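Long-range contacts in L-2,4-diaminobutyric acid acetyltransferase (Geobacillus sp., PDB 6SJY), which transfers the acetyl group of acetyl-CoA to L-2,4-diaminobutyrate, giving the N-acetyl product ADABA on the route to the chemical chaperone ectoine: residues T5-V10 with A54-D59; G30-N35 with V78-V83; H107-I112 with G164-D169; E113-P118 with E156-F161. All blocks are in the same frame, centred on the assembly; numbering follows the deposited sequence.

All four contacts reach the one mixed sheet of this GNAT-family fold. Contacts 2 and 4 supply much of the product site, with centres about 12 Å apart, and both touch the bound ADABA and the second subunit. They meet where strands 75-83 and 111-115 run side by side: Val78 O and Thr114 OG1 are 2.6 Å apart, a probable hydrogen bond. Contact 3 uses the start of strand 111-115 and encloses contact 4 along the chain; their centres are about 20 Å apart. It also packs on contact 2 through Ile112 and Val78. Contact 1 brings the N-terminal loop and the start of strand 10-12 against strand 52-56, its centre about 30 Å from those of contacts 3 and 4.

Contact 1: T5-V10 with A54-D59; sequences TGTEVV and AEHEGD
The imidazole of His56 meets Thr7 O and Glu8 O at its edge, and CG of Glu57 lies over the centre of one ring face. The His87 ring also meets it, planes at about 70°. His56 NE2 donates to Thr7 O at 2.7 Å, close to the ring plane but bent, with 131° at the hydrogen. NE2 also reaches Thr7 OG1 at 3.2 Å. That hydroxyl in turn donates to Glu57 OE2 at 3.0 Å, from above the carboxylate plane. CG of His56 is anti to its backbone N (chi1 -172°), which carries the ring across to Thr7. Without the imidazole, as with an alanine here, the Thr7 carbonyl is likely to lose this donor and the N-terminal loop to be less firmly held. Val10 and Glu55 form an antiparallel hydrogen-bonded pair, Val10 N to Glu55 O 2.7 Å and Glu55 N to Val10 O 2.6 Å. The Glu55 carboxylate makes salt bridges with Arg12 and Arg21. Val9 CG1 packs on Ala54 CB, and both side chains rest on Ile92 of helix 92-101. The type I' turn His56-Asp59 joins strands 52-56 and 59-68.

Contact 2: G30-N35 with V78-V83; sequences GSLDLN and VWQVAV. With 9YT ((2~{S})-4-acetamido-2-azanyl-butanoic acid), chain E.
The product pocket of the acetyltransferase is lined here by Leu32 and Asp33 from a loop and by Trp79 and Gln80 from a strand. Gln80 NE2 bridges loop and ligand. It donates to Asp33 O at 3.0 Å, bent to 136° at the hydrogen, and to carboxylate atom O11 of ADABA at 3.2 Å, nearly straight at 171°. The Gln80 side chain is extended beyond CG (chi2 -168°), which brings its amide across to the loop. The other amide atom, OE1, is hydrogen-bonded to Tyr40. ADABA N08 donates to Asp33 OD2 at 2.5 Å, so short that the exact length is doubtful, while His155 holds OD1. The alpha-amino and carboxylate groups, at the same end of the product, thus both appear to be held. Carboxylate atom O10 lies at the edge of the Trp79 indole, near its plane. Leu32 CD2 packs on Ala82 CB at 3.6 Å and lies 3.4 Å from Val81 O. Trp79 and Gln80 both face Ser65 in a classic beta bulge of strand 75-83 against strand 59-68. The indole packs on helix 37-46 and on Leu42 of the second subunit. The loop joins helix 19-29 to helix 37-46, and Ala82 also touches Ile26 of helix 19-29.

Contact 3: H107-I112 with G164-D169; sequences HGVRFI and GPFFND
Phe166 packs tightly against the buried side of segment 107-112, while Arg110 and Phe167 form the more open side. Phe166 CZ touches Ile112 CD1 at 3.9 Å and Val109 CG1 at 4.2 Å. Its CG sits between backbone N and carbonyl carbon (chi1 67°), turning the ring to where helix 92-101 adds Met101. Three backbone bonds fix the inner seam: Phe166 N to Arg110 O 2.9 Å, Asn168 N to Val109 O 3.0 Å and Gly108 N to Asn168 O 2.9 Å. Gly164 lies so close to Arg110 O and Phe111 that a CB there would clash.

On the outer side Pro165 follows a cis peptide, and its CB rests on Phe111 CZ. Phe167 CD1 and CE1 lie over one face of the Arg110 guanidinium, NH2 to CE1 3.3 Å, planes 35° apart. Arg110 NH1 donates to a water at 2.8 Å, and this water donates to Phe166 O. Phe167 and His107 make an offset edge-to-face pair, the edge of Phe167 toward the His107 face, planes at 80°. Cutting Arg110 back to an alanine is likely to leave the CD1-CE1 side of Phe167 uncovered and the water without its guanidinium donor. The chemistry therefore divides: packing of Phe166 on Val109 and Ile112 and backbone bonds anchor the C-terminal segment inside, and aromatic and water-mediated contacts hold it outside.

Contact 4: E113-P118 with E156-F161; sequences ETTVSP and EDEPLF. With 9YT ((2~{S})-4-acetamido-2-azanyl-butanoic acid), chain E.
Strands 111-115 and 158-163 pair antiparallel in the GNAT sheet beside the product site. Thr114 and Phe161 form a hydrogen-bonded pair, Phe161 N to Thr114 O 2.8 Å and Thr114 N to Phe161 O 3.0 Å. Val116 N continues the pairing to Pro159 O at 3.2 Å. Helix 121-133 packs on the sheet face that bears Thr114 and Phe161, with Phe127 on Val116 and Leu128 on Phe161. Glu158 is bent at chi2 (-69°), which turns its carboxylate toward Ser117 and the ligand, though its exact placement is doubtful. Its OE2 accepts a weak hydrogen bond from the ADABA amine N08. Tyr38 of the second subunit packs on Glu158 and Thr115. Thr114 OG1 is modelled unusually close to the acetyl methyl C01 of ADABA, a doubtful distance. Phe161 has CG anti to its carbonyl carbon (chi1 -71°), and its ring swings under Val116. There CG2 of Val116 makes a CH-pi contact over the ring centre, 3.7 Å from the centroid.

Contact 1: T5-V10 with A54-D59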
loop_
_atom_site.group_PDB
_atom_site.type_symbol
_atom_site.label_atom_id
_atom_site.label_comp_id
_atom_site.label_asym_id
_atom_site.label_seq_id
_atom_site.Cartn_x
_atom_site.Cartn_y
_atom_site.Cartn_z
ATOM N N THR A 5 -14.318 30.033 -15.071
ATOM C CA THR A 5 -15.812 29.805 -14.943
ATOM C C THR A 5 -16.288 28.640 -13.959
ATOM O O THR A 5 -17.469 28.193 -14.006
ATOM C CB THR A 5 -16.511 29.700 -16.367
ATOM O OG1 THR A 5 -16.321 28.402 -16.975
ATOM C CG2 THR A 5 -15.984 30.806 -17.343
ATOM N N GLY A 6 -15.398 28.184 -13.062
ATOM C CA GLY A 6 -15.712 27.124 -12.051
ATOM C C GLY A 6 -15.859 25.684 -12.565
ATOM O O GLY A 6 -16.426 24.838 -11.868
ATOM N N THR A 7 -15.344 25.439 -13.780
ATOM C CA THR A 7 -15.436 24.157 -14.518
ATOM C C THR A 7 -14.061 23.581 -14.966
ATOM O O THR A 7 -13.979 22.644 -15.744
ATOM C CB THR A 7 -16.327 24.326 -15.779
ATOM O OG1 THR A 7 -16.723 23.035 -16.242
ATOM C CG2 THR A 7 -15.596 25.098 -16.932
ATOM N N GLU A 8 -12.980 24.181 -14.517
ATOM C CA GLU A 8 -11.711 23.579 -14.674
ATOM C C GLU A 8 -11.492 22.466 -13.586
ATOM O O GLU A 8 -12.115 22.407 -12.460
ATOM C CB GLU A 8 -10.624 24.632 -14.713
ATOM C CG GLU A 8 -10.671 25.596 -13.557
ATOM C CD GLU A 8 -9.308 25.897 -12.969
ATOM O OE1 GLU A 8 -9.145 25.741 -11.732
ATOM O OE2 GLU A 8 -8.400 26.277 -13.742
ATOM N N VAL A 9 -10.627 21.539 -13.988
ATOM C CA VAL A 9 -10.324 20.376 -13.185
ATOM C C VAL A 9 -9.365 20.883 -12.161
ATOM O O VAL A 9 -8.449 21.610 -12.512
ATOM C CB VAL A 9 -9.658 19.261 -13.996
ATOM C CG1 VAL A 9 -9.238 18.088 -13.063
ATOM C CG2 VAL A 9 -10.593 18.782 -15.115
ATOM N N VAL A 10 -9.568 20.508 -10.898
ATOM C CA VAL A 10 -8.618 20.901 -9.811
ATOM C C VAL A 10 -7.912 19.702 -9.171
ATOM O O VAL A 10 -8.490 18.616 -9.054
ATOM C CB VAL A 10 -9.313 21.724 -8.721
ATOM C CG1 VAL A 10 -9.573 23.150 -9.228
ATOM C CG2 VAL A 10 -10.609 21.058 -8.312
ATOM N N ALA A 54 -7.732 14.430 -8.681
ATOM C CA ALA A 54 -8.228 15.446 -9.586
ATOM C C ALA A 54 -9.720 15.463 -9.420
ATOM O O ALA A 54 -10.407 14.415 -9.444
ATOM C CB ALA A 54 -7.874 15.125 -11.034
ATOM N N GLU A 55 -10.227 16.678 -9.311
ATOM C CA GLU A 55 -11.671 16.879 -9.160
ATOM C C GLU A 55 -12.260 17.833 -10.168
ATOM O O GLU A 55 -11.631 18.824 -10.594
ATOM C CB GLU A 55 -11.971 17.410 -7.766
ATOM C CG GLU A 55 -12.287 16.317 -6.781
ATOM C CD GLU A 55 -12.057 16.737 -5.339
ATOM O OE1 GLU A 55 -11.138 17.559 -5.083
ATOM O OE2 GLU A 55 -12.799 16.216 -4.463
ATOM N N HIS A 56 -13.495 17.529 -10.506
ATOM C CA HIS A 56 -14.236 18.368 -11.418
ATOM C C HIS A 56 -15.680 18.484 -10.955
ATOM O O HIS A 56 -16.415 17.486 -10.937
ATOM C CB HIS A 56 -14.169 17.808 -12.824
ATOM C CG HIS A 56 -14.753 18.717 -13.854
ATOM N ND1 HIS A 56 -15.843 18.359 -14.623
ATOM C CD2 HIS A 56 -14.408 19.975 -14.232
ATOM C CE1 HIS A 56 -16.130 19.349 -15.443
ATOM N NE2 HIS A 56 -15.281 20.342 -15.221
ATOM N N GLU A 57 -16.048 19.700 -10.530
ATOM C CA GLU A 57 -17.426 20.001 -10.145
ATOM C C GLU A 57 -17.888 19.128 -9.007
ATOM O O GLU A 57 -18.961 18.527 -9.055
ATOM C CB GLU A 57 -18.331 19.906 -11.367
ATOM C CG GLU A 57 -17.805 20.843 -12.436
ATOM C CD GLU A 57 -18.811 21.139 -13.517
ATOM O OE1 GLU A 57 -19.726 20.315 -13.727
ATOM O OE2 GLU A 57 -18.638 22.194 -14.161
ATOM N N GLY A 58 -17.026 19.071 -7.984
ATOM C CA GLY A 58 -17.254 18.249 -6.791
ATOM C C GLY A 58 -17.014 16.754 -6.908
ATOM O O GLY A 58 -17.036 16.067 -5.899
ATOM N N ASP A 59 -16.814 16.225 -8.119
ATOM C CA ASP A 59 -16.536 14.790 -8.259
ATOM C C ASP A 59 -15.081 14.469 -8.498
ATOM O O ASP A 59 -14.373 15.206 -9.174
ATOM C CB ASP A 59 -17.412 14.199 -9.324
ATOM C CG ASP A 59 -18.847 14.139 -8.872
ATOM O OD1 ASP A 59 -19.118 13.895 -7.666
ATOM O OD2 ASP A 59 -19.705 14.339 -9.724
#

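Contact 2: G30-N35 with V78-V83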
loop_
_atom_site.group_PDB
_atom_site.type_symbol
_atom_site.label_atom_id
_atom_site.label_comp_id
_atom_site.label_asym_id
_atom_site.label_seq_id
_atom_site.Cartn_x
_atom_site.Cartn_y
_atom_site.Cartn_z
ATOM N N GLY A 30 -13.477 -0.235 -13.523
ATOM C CA GLY A 30 -13.602 -1.624 -13.870
ATOM C C GLY A 30 -12.250 -2.249 -14.138
ATOM O O GLY A 30 -11.813 -3.143 -13.445
ATOM N N SER A 31 -11.578 -1.744 -15.157
ATOM C CA SER A 31 -10.278 -2.261 -15.588
ATOM C C SER A 31 -9.085 -2.240 -14.635
ATOM O O SER A 31 -8.054 -2.826 -14.944
ATOM C CB SER A 31 -9.863 -1.526 -16.853
ATOM O OG SER A 31 -9.191 -0.327 -16.540
ATOM N N LEU A 32 -9.207 -1.570 -13.498
ATOM C CA LEU A 32 -8.077 -1.438 -12.551
ATOM C C LEU A 32 -8.301 -2.476 -11.492
ATOM O O LEU A 32 -9.449 -3.015 -11.336
ATOM C CB LEU A 32 -7.854 -0.003 -11.983
ATOM C CG LEU A 32 -6.939 1.032 -12.736
ATOM C CD1 LEU A 32 -7.188 1.211 -14.248
ATOM C CD2 LEU A 32 -6.949 2.410 -12.083
ATOM N N ASP A 33 -7.158 -2.851 -10.902
ATOM C CA ASP A 33 -7.011 -3.761 -9.752
ATOM C C ASP A 33 -7.520 -3.058 -8.458
ATOM O O ASP A 33 -6.842 -2.223 -7.868
ATOM C CB ASP A 33 -5.529 -4.020 -9.504
ATOM C CG ASP A 33 -4.860 -4.909 -10.572
ATOM O OD1 ASP A 33 -5.104 -6.099 -10.617
ATOM O OD2 ASP A 33 -4.027 -4.436 -11.336
ATOM N N LEU A 34 -8.696 -3.398 -8.009
ATOM C CA LEU A 34 -9.333 -2.644 -6.942
ATOM C C LEU A 34 -8.746 -3.066 -5.580
ATOM O O LEU A 34 -8.737 -4.221 -5.240
ATOM C CB LEU A 34 -10.837 -2.833 -7.073
ATOM C CG LEU A 34 -11.626 -2.029 -6.050
ATOM C CD1 LEU A 34 -11.428 -0.531 -6.139
ATOM C CD2 LEU A 34 -13.072 -2.420 -6.234
ATOM N N ASN A 35 -8.167 -2.138 -4.835
ATOM C CA ASN A 35 -7.813 -2.464 -3.440
ATOM C C ASN A 35 -8.992 -2.163 -2.483
ATOM O O ASN A 35 -10.053 -1.696 -2.915
ATOM C CB ASN A 35 -6.573 -1.731 -3.058
ATOM C CG ASN A 35 -5.441 -2.071 -3.973
ATOM O OD1 ASN A 35 -4.962 -1.246 -4.743
ATOM N ND2 ASN A 35 -5.012 -3.258 -3.894
ATOM N N VAL A 78 5.138 4.569 -9.033
ATOM C CA VAL A 78 3.774 4.975 -9.318
ATOM C C VAL A 78 2.949 3.732 -9.418
ATOM O O VAL A 78 3.170 2.867 -10.251
ATOM C CB VAL A 78 3.647 5.833 -10.569
ATOM C CG1 VAL A 78 2.180 6.127 -10.878
ATOM C CG2 VAL A 78 4.451 7.087 -10.375
ATOM N N TRP A 79 2.015 3.652 -8.491
ATOM C CA TRP A 79 1.180 2.508 -8.252
ATOM C C TRP A 79 -0.053 2.555 -9.131
ATOM O O TRP A 79 -0.178 1.709 -9.927
ATOM C CB TRP A 79 0.806 2.430 -6.747
ATOM C CG TRP A 79 -0.017 1.244 -6.311
ATOM C CD1 TRP A 79 -0.609 0.256 -7.087
ATOM C CD2 TRP A 79 -0.358 0.942 -4.975
ATOM N NE1 TRP A 79 -1.301 -0.616 -6.283
ATOM C CE2 TRP A 79 -1.152 -0.210 -4.989
ATOM C CE3 TRP A 79 -0.028 1.517 -3.748
ATOM C CZ2 TRP A 79 -1.603 -0.781 -3.844
ATOM C CZ3 TRP A 79 -0.519 0.958 -2.605
ATOM C CH2 TRP A 79 -1.284 -0.170 -2.657
ATOM N N GLN A 80 -0.998 3.466 -8.926
ATOM C CA GLN A 80 -2.194 3.486 -9.746
ATOM C C GLN A 80 -2.375 4.861 -10.389
ATOM O O GLN A 80 -2.049 5.892 -9.782
ATOM C CB GLN A 80 -3.447 3.088 -8.992
ATOM C CG GLN A 80 -3.416 1.702 -8.430
ATOM C CD GLN A 80 -4.760 1.172 -7.920
ATOM O OE1 GLN A 80 -5.226 1.502 -6.825
ATOM N NE2 GLN A 80 -5.344 0.272 -8.684
ATOM N N VAL A 81 -2.903 4.850 -11.613
ATOM C CA VAL A 81 -3.321 6.046 -12.295
ATOM C C VAL A 81 -4.703 5.753 -12.799
ATOM O O VAL A 81 -4.889 4.778 -13.500
ATOM C CB VAL A 81 -2.406 6.353 -13.486
ATOM C CG1 VAL A 81 -2.798 7.684 -14.100
ATOM C CG2 VAL A 81 -0.964 6.375 -13.022
ATOM N N ALA A 82 -5.682 6.550 -12.389
ATOM C CA ALA A 82 -7.075 6.328 -12.779
ATOM C C ALA A 82 -7.653 7.651 -13.224
ATOM O O ALA A 82 -7.329 8.683 -12.615
ATOM C CB ALA A 82 -7.880 5.856 -11.612
ATOM N N VAL A 83 -8.499 7.603 -14.255
ATOM C CA VAL A 83 -9.220 8.755 -14.820
ATOM C C VAL A 83 -10.591 8.242 -15.122
ATOM O O VAL A 83 -10.750 7.259 -15.809
ATOM C CB VAL A 83 -8.609 9.336 -16.121
ATOM C CG1 VAL A 83 -9.482 10.488 -16.638
ATOM C CG2 VAL A 83 -7.194 9.863 -15.896
HETATM C C01 9YT E . 0.959 2.914 -13.967
HETATM C C02 9YT E . -0.292 2.143 -13.774
HETATM O O03 9YT E . -1.227 2.394 -14.591
HETATM N N04 9YT E . -0.024 1.190 -12.642
HETATM C C05 9YT E . -0.918 0.289 -11.955
HETATM C C06 9YT E . -1.192 -1.019 -12.587
HETATM C C07 9YT E . -1.719 -1.974 -11.551
HETATM N N08 9YT E . -2.076 -3.221 -12.196
HETATM C C09 9YT E . -2.916 -1.385 -10.801
HETATM O O10 9YT E . -2.960 -1.742 -9.608
HETATM O O11 9YT E . -3.774 -0.587 -11.336
#

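Contact 3: H107-I112 with G164-D169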
loop_
_atom_site.group_PDB
_atom_site.type_symbol
_atom_site.label_atom_id
_atom_site.label_comp_id
_atom_site.label_asym_id
_atom_site.label_seq_id
_atom_site.Cartn_x
_atom_site.Cartn_y
_atom_site.Cartn_z
ATOM N N HIS A 107 11.157 15.669 -4.088
ATOM C CA HIS A 107 12.459 16.248 -4.239
ATOM C C HIS A 107 13.494 15.193 -4.126
ATOM O O HIS A 107 13.444 14.336 -3.229
ATOM C CB HIS A 107 12.733 17.339 -3.180
ATOM C CG HIS A 107 14.145 17.827 -3.204
ATOM N ND1 HIS A 107 14.582 18.748 -4.137
ATOM C CD2 HIS A 107 15.233 17.480 -2.464
ATOM C CE1 HIS A 107 15.874 18.945 -3.978
ATOM N NE2 HIS A 107 16.290 18.199 -2.959
ATOM N N GLY A 108 14.494 15.310 -4.985
ATOM C CA GLY A 108 15.596 14.342 -5.064
ATOM C C GLY A 108 15.277 12.963 -5.646
ATOM O O GLY A 108 16.069 12.077 -5.538
ATOM N N VAL A 109 14.094 12.757 -6.181
ATOM C CA VAL A 109 13.807 11.538 -6.945
ATOM C C VAL A 109 14.687 11.554 -8.237
ATOM O O VAL A 109 14.751 12.530 -8.904
ATOM C CB VAL A 109 12.294 11.491 -7.307
ATOM C CG1 VAL A 109 11.937 10.424 -8.322
ATOM C CG2 VAL A 109 11.458 11.216 -6.030
ATOM N N ARG A 110 15.329 10.445 -8.534
ATOM C CA ARG A 110 16.161 10.230 -9.682
ATOM C C ARG A 110 15.593 9.189 -10.677
ATOM O O ARG A 110 16.050 9.126 -11.786
ATOM C CB ARG A 110 17.550 9.862 -9.190
ATOM C CG ARG A 110 18.285 11.017 -8.501
ATOM C CD ARG A 110 19.602 10.556 -7.925
ATOM N NE ARG A 110 20.197 11.659 -7.180
ATOM C CZ ARG A 110 20.901 12.648 -7.713
ATOM N NH1 ARG A 110 21.156 12.657 -8.994
ATOM N NH2 ARG A 110 21.316 13.643 -6.965
ATOM N N PHE A 111 14.594 8.394 -10.294
ATOM C CA PHE A 111 13.947 7.385 -11.152
ATOM C C PHE A 111 12.480 7.306 -10.786
ATOM O O PHE A 111 12.151 7.401 -9.609
ATOM C CB PHE A 111 14.455 5.983 -10.965
ATOM C CG PHE A 111 15.872 5.787 -11.263
ATOM C CD1 PHE A 111 16.275 5.422 -12.560
ATOM C CD2 PHE A 111 16.824 5.846 -10.244
ATOM C CE1 PHE A 111 17.594 5.198 -12.858
ATOM C CE2 PHE A 111 18.139 5.606 -10.534
ATOM C CZ PHE A 111 18.526 5.270 -11.848
ATOM N N ILE A 112 11.621 7.123 -11.780
ATOM C CA ILE A 112 10.227 6.755 -11.605
ATOM C C ILE A 112 10.071 5.322 -12.107
ATOM O O ILE A 112 10.551 4.986 -13.212
ATOM C CB ILE A 112 9.315 7.642 -12.404
ATOM C CG1 ILE A 112 9.484 9.086 -11.979
ATOM C CG2 ILE A 112 7.881 7.190 -12.277
ATOM C CD1 ILE A 112 8.872 10.105 -12.916
ATOM N N GLY A 164 14.426 7.331 -16.099
ATOM C CA GLY A 164 15.583 7.935 -15.496
ATOM C C GLY A 164 16.849 7.246 -15.908
ATOM O O GLY A 164 16.815 6.351 -16.717
ATOM N N PRO A 165 17.976 7.644 -15.350
ATOM C CA PRO A 165 18.108 8.661 -14.299
ATOM C C PRO A 165 17.856 10.092 -14.720
ATOM O O PRO A 165 18.032 10.444 -15.877
ATOM C CB PRO A 165 19.511 8.462 -13.835
ATOM C CG PRO A 165 20.222 7.990 -15.054
ATOM C CD PRO A 165 19.254 7.247 -15.905
ATOM N N PHE A 166 17.254 10.852 -13.809
ATOM C CA PHE A 166 17.126 12.276 -13.912
ATOM C C PHE A 166 17.310 12.846 -12.485
ATOM O O PHE A 166 17.716 12.132 -11.547
ATOM C CB PHE A 166 15.817 12.669 -14.565
ATOM C CG PHE A 166 14.584 12.354 -13.743
ATOM C CD1 PHE A 166 14.157 11.033 -13.559
ATOM C CD2 PHE A 166 13.811 13.378 -13.232
ATOM C CE1 PHE A 166 13.031 10.742 -12.833
ATOM C CE2 PHE A 166 12.669 13.092 -12.517
ATOM C CZ PHE A 166 12.291 11.768 -12.304
ATOM N N PHE A 167 17.126 14.137 -12.338
ATOM C CA PHE A 167 17.165 14.737 -11.021
ATOM C C PHE A 167 15.992 15.674 -10.876
ATOM O O PHE A 167 15.974 16.692 -11.475
ATOM C CB PHE A 167 18.508 15.421 -10.719
ATOM C CG PHE A 167 18.578 15.951 -9.293
ATOM C CD1 PHE A 167 18.614 15.060 -8.212
ATOM C CD2 PHE A 167 18.490 17.318 -9.031
ATOM C CE1 PHE A 167 18.615 15.512 -6.905
ATOM C CE2 PHE A 167 18.508 17.788 -7.718
ATOM C CZ PHE A 167 18.551 16.879 -6.651
ATOM N N ASN A 168 15.005 15.280 -10.077
ATOM C CA ASN A 168 13.821 16.064 -9.796
ATOM C C ASN A 168 14.094 17.110 -8.699
ATOM O O ASN A 168 14.090 16.823 -7.474
ATOM C CB ASN A 168 12.670 15.144 -9.371
ATOM C CG ASN A 168 11.305 15.792 -9.548
ATOM O OD1 ASN A 168 11.042 16.367 -10.580
ATOM N ND2 ASN A 168 10.441 15.698 -8.550
ATOM N N ASP A 169 14.337 18.328 -9.153
ATOM C CA ASP A 169 14.789 19.393 -8.292
ATOM C C ASP A 169 13.575 20.214 -7.811
ATOM O O ASP A 169 12.884 20.829 -8.614
ATOM C CB ASP A 169 15.790 20.246 -9.052
ATOM C CG ASP A 169 16.324 21.358 -8.218
ATOM O OD1 ASP A 169 16.875 21.062 -7.139
ATOM O OD2 ASP A 169 16.156 22.520 -8.631
HETATM O O HOH W 1 20.178 11.248 -11.224
#

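Contact 4: E113-P118 with E156-F161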
loop_
_atom_site.group_PDB
_atom_site.type_symbol
_atom_site.label_atom_id
_atom_site.label_comp_id
_atom_site.label_asym_id
_atom_site.label_seq_id
_atom_site.Cartn_x
_atom_site.Cartn_y
_atom_site.Cartn_z
ATOM N N GLU A 113 9.501 4.452 -11.284
ATOM C CA GLU A 113 9.180 3.082 -11.721
ATOM C C GLU A 113 7.711 2.887 -11.639
ATOM O O GLU A 113 7.013 3.451 -10.756
ATOM C CB GLU A 113 9.834 2.016 -10.870
ATOM C CG GLU A 113 11.297 2.033 -10.875
ATOM C CD GLU A 113 11.911 0.854 -10.121
ATOM O OE1 GLU A 113 13.086 0.686 -10.303
ATOM O OE2 GLU A 113 11.273 0.126 -9.348
ATOM N N THR A 114 7.211 2.093 -12.540
ATOM C CA THR A 114 5.824 1.760 -12.582
ATOM C C THR A 114 5.659 0.502 -13.407
ATOM O O THR A 114 6.586 0.068 -14.067
ATOM C CB THR A 114 4.964 2.923 -13.075
ATOM O OG1 THR A 114 3.569 2.647 -12.824
ATOM C CG2 THR A 114 5.099 3.161 -14.599
ATOM N N THR A 115 4.446 -0.023 -13.439
ATOM C CA THR A 115 4.095 -1.224 -14.188
ATOM C C THR A 115 2.883 -0.822 -15.047
ATOM O O THR A 115 2.048 -0.135 -14.574
ATOM C CB THR A 115 3.852 -2.243 -13.118
ATOM O OG1 THR A 115 4.957 -3.149 -12.977
ATOM C CG2 THR A 115 2.595 -2.769 -13.056
ATOM N N VAL A 116 2.846 -1.200 -16.332
ATOM C CA VAL A 116 1.769 -0.806 -17.233
ATOM C C VAL A 116 1.243 -2.049 -17.905
ATOM O O VAL A 116 1.989 -2.750 -18.610
ATOM C CB VAL A 116 2.203 0.161 -18.332
ATOM C CG1 VAL A 116 1.003 0.642 -19.138
ATOM C CG2 VAL A 116 2.927 1.352 -17.725
ATOM N N SER A 117 -0.033 -2.331 -17.674
ATOM C CA SER A 117 -0.688 -3.462 -18.359
ATOM C C SER A 117 -0.722 -3.245 -19.842
ATOM O O SER A 117 -0.983 -2.124 -20.296
ATOM C CB SER A 117 -2.135 -3.612 -17.912
ATOM O OG SER A 117 -2.005 -4.002 -16.562
ATOM N N PRO A 118 -0.461 -4.297 -20.593
ATOM C CA PRO A 118 -0.519 -4.271 -22.070
ATOM C C PRO A 118 -1.751 -3.514 -22.560
ATOM O O PRO A 118 -1.625 -2.620 -23.343
ATOM C CB PRO A 118 -0.626 -5.751 -22.402
ATOM C CG PRO A 118 0.204 -6.378 -21.370
ATOM C CD PRO A 118 -0.115 -5.636 -20.097
ATOM N N GLU A 156 -3.331 -9.770 -16.872
ATOM C CA GLU A 156 -2.273 -9.560 -17.849
ATOM C C GLU A 156 -0.946 -9.497 -17.149
ATOM O O GLU A 156 -0.857 -9.406 -15.919
ATOM C CB GLU A 156 -2.480 -8.253 -18.578
ATOM C CG GLU A 156 -3.772 -8.209 -19.343
ATOM C CD GLU A 156 -3.850 -7.040 -20.335
ATOM O OE1 GLU A 156 -3.259 -5.941 -20.210
ATOM O OE2 GLU A 156 -4.490 -7.252 -21.342
ATOM N N ASP A 157 0.113 -9.569 -17.939
ATOM C CA ASP A 157 1.442 -9.133 -17.490
ATOM C C ASP A 157 1.435 -7.677 -16.963
ATOM O O ASP A 157 0.629 -6.890 -17.389
ATOM C CB ASP A 157 2.386 -9.099 -18.684
ATOM C CG ASP A 157 2.711 -10.489 -19.252
ATOM O OD1 ASP A 157 2.344 -11.505 -18.645
ATOM O OD2 ASP A 157 3.418 -10.495 -20.286
ATOM N N GLU A 158 2.445 -7.359 -16.176
ATOM C CA GLU A 158 2.733 -6.040 -15.666
ATOM C C GLU A 158 4.183 -5.700 -15.961
ATOM O O GLU A 158 5.049 -5.730 -15.083
ATOM C CB GLU A 158 2.455 -6.064 -14.167
ATOM C CG GLU A 158 0.965 -6.138 -13.851
ATOM C CD GLU A 158 0.210 -4.836 -14.209
ATOM O OE1 GLU A 158 0.775 -3.748 -14.187
ATOM O OE2 GLU A 158 -0.990 -4.847 -14.469
ATOM N N PRO A 159 4.471 -5.365 -17.219
ATOM C CA PRO A 159 5.831 -4.972 -17.573
ATOM C C PRO A 159 6.310 -3.734 -16.790
ATOM O O PRO A 159 5.537 -2.856 -16.580
ATOM C CB PRO A 159 5.751 -4.662 -19.060
ATOM C CG PRO A 159 4.394 -4.988 -19.517
ATOM C CD PRO A 159 3.540 -5.349 -18.354
ATOM N N LEU A 160 7.584 -3.714 -16.379
ATOM C CA LEU A 160 8.215 -2.570 -15.684
ATOM C C LEU A 160 8.698 -1.438 -16.595
ATOM O O LEU A 160 9.463 -1.677 -17.529
ATOM C CB LEU A 160 9.429 -3.084 -14.939
ATOM C CG LEU A 160 10.192 -2.131 -14.022
ATOM C CD1 LEU A 160 9.302 -1.709 -12.848
ATOM C CD2 LEU A 160 11.430 -2.844 -13.542
ATOM N N PHE A 161 8.222 -0.224 -16.346
ATOM C CA PHE A 161 8.728 0.971 -16.985
ATOM C C PHE A 161 9.587 1.722 -16.015
ATOM O O PHE A 161 9.127 1.978 -14.895
ATOM C CB PHE A 161 7.582 1.881 -17.430
ATOM C CG PHE A 161 6.796 1.361 -18.577
ATOM C CD1 PHE A 161 6.293 0.057 -18.587
ATOM C CD2 PHE A 161 6.495 2.200 -19.647
ATOM C CE1 PHE A 161 5.523 -0.402 -19.671
ATOM C CE2 PHE A 161 5.719 1.764 -20.713
ATOM C CZ PHE A 161 5.246 0.456 -20.741
HETATM C C01 9YT E . 0.959 2.914 -13.967
HETATM C C02 9YT E . -0.292 2.143 -13.774
HETATM O O03 9YT E . -1.227 2.394 -14.591
HETATM N N04 9YT E . -0.024 1.190 -12.642
HETATM C C05 9YT E . -0.918 0.289 -11.955
HETATM C C06 9YT E . -1.192 -1.019 -12.587
HETATM C C07 9YT E . -1.719 -1.974 -11.551
HETATM N N08 9YT E . -2.076 -3.221 -12.196
HETATM C C09 9YT E . -2.916 -1.385 -10.801
HETATM O O10 9YT E . -2.960 -1.742 -9.608
HETATM O O11 9YT E . -3.774 -0.587 -11.336
HETATM O O HOH W 2 -0.332 -1.716 -14.870
#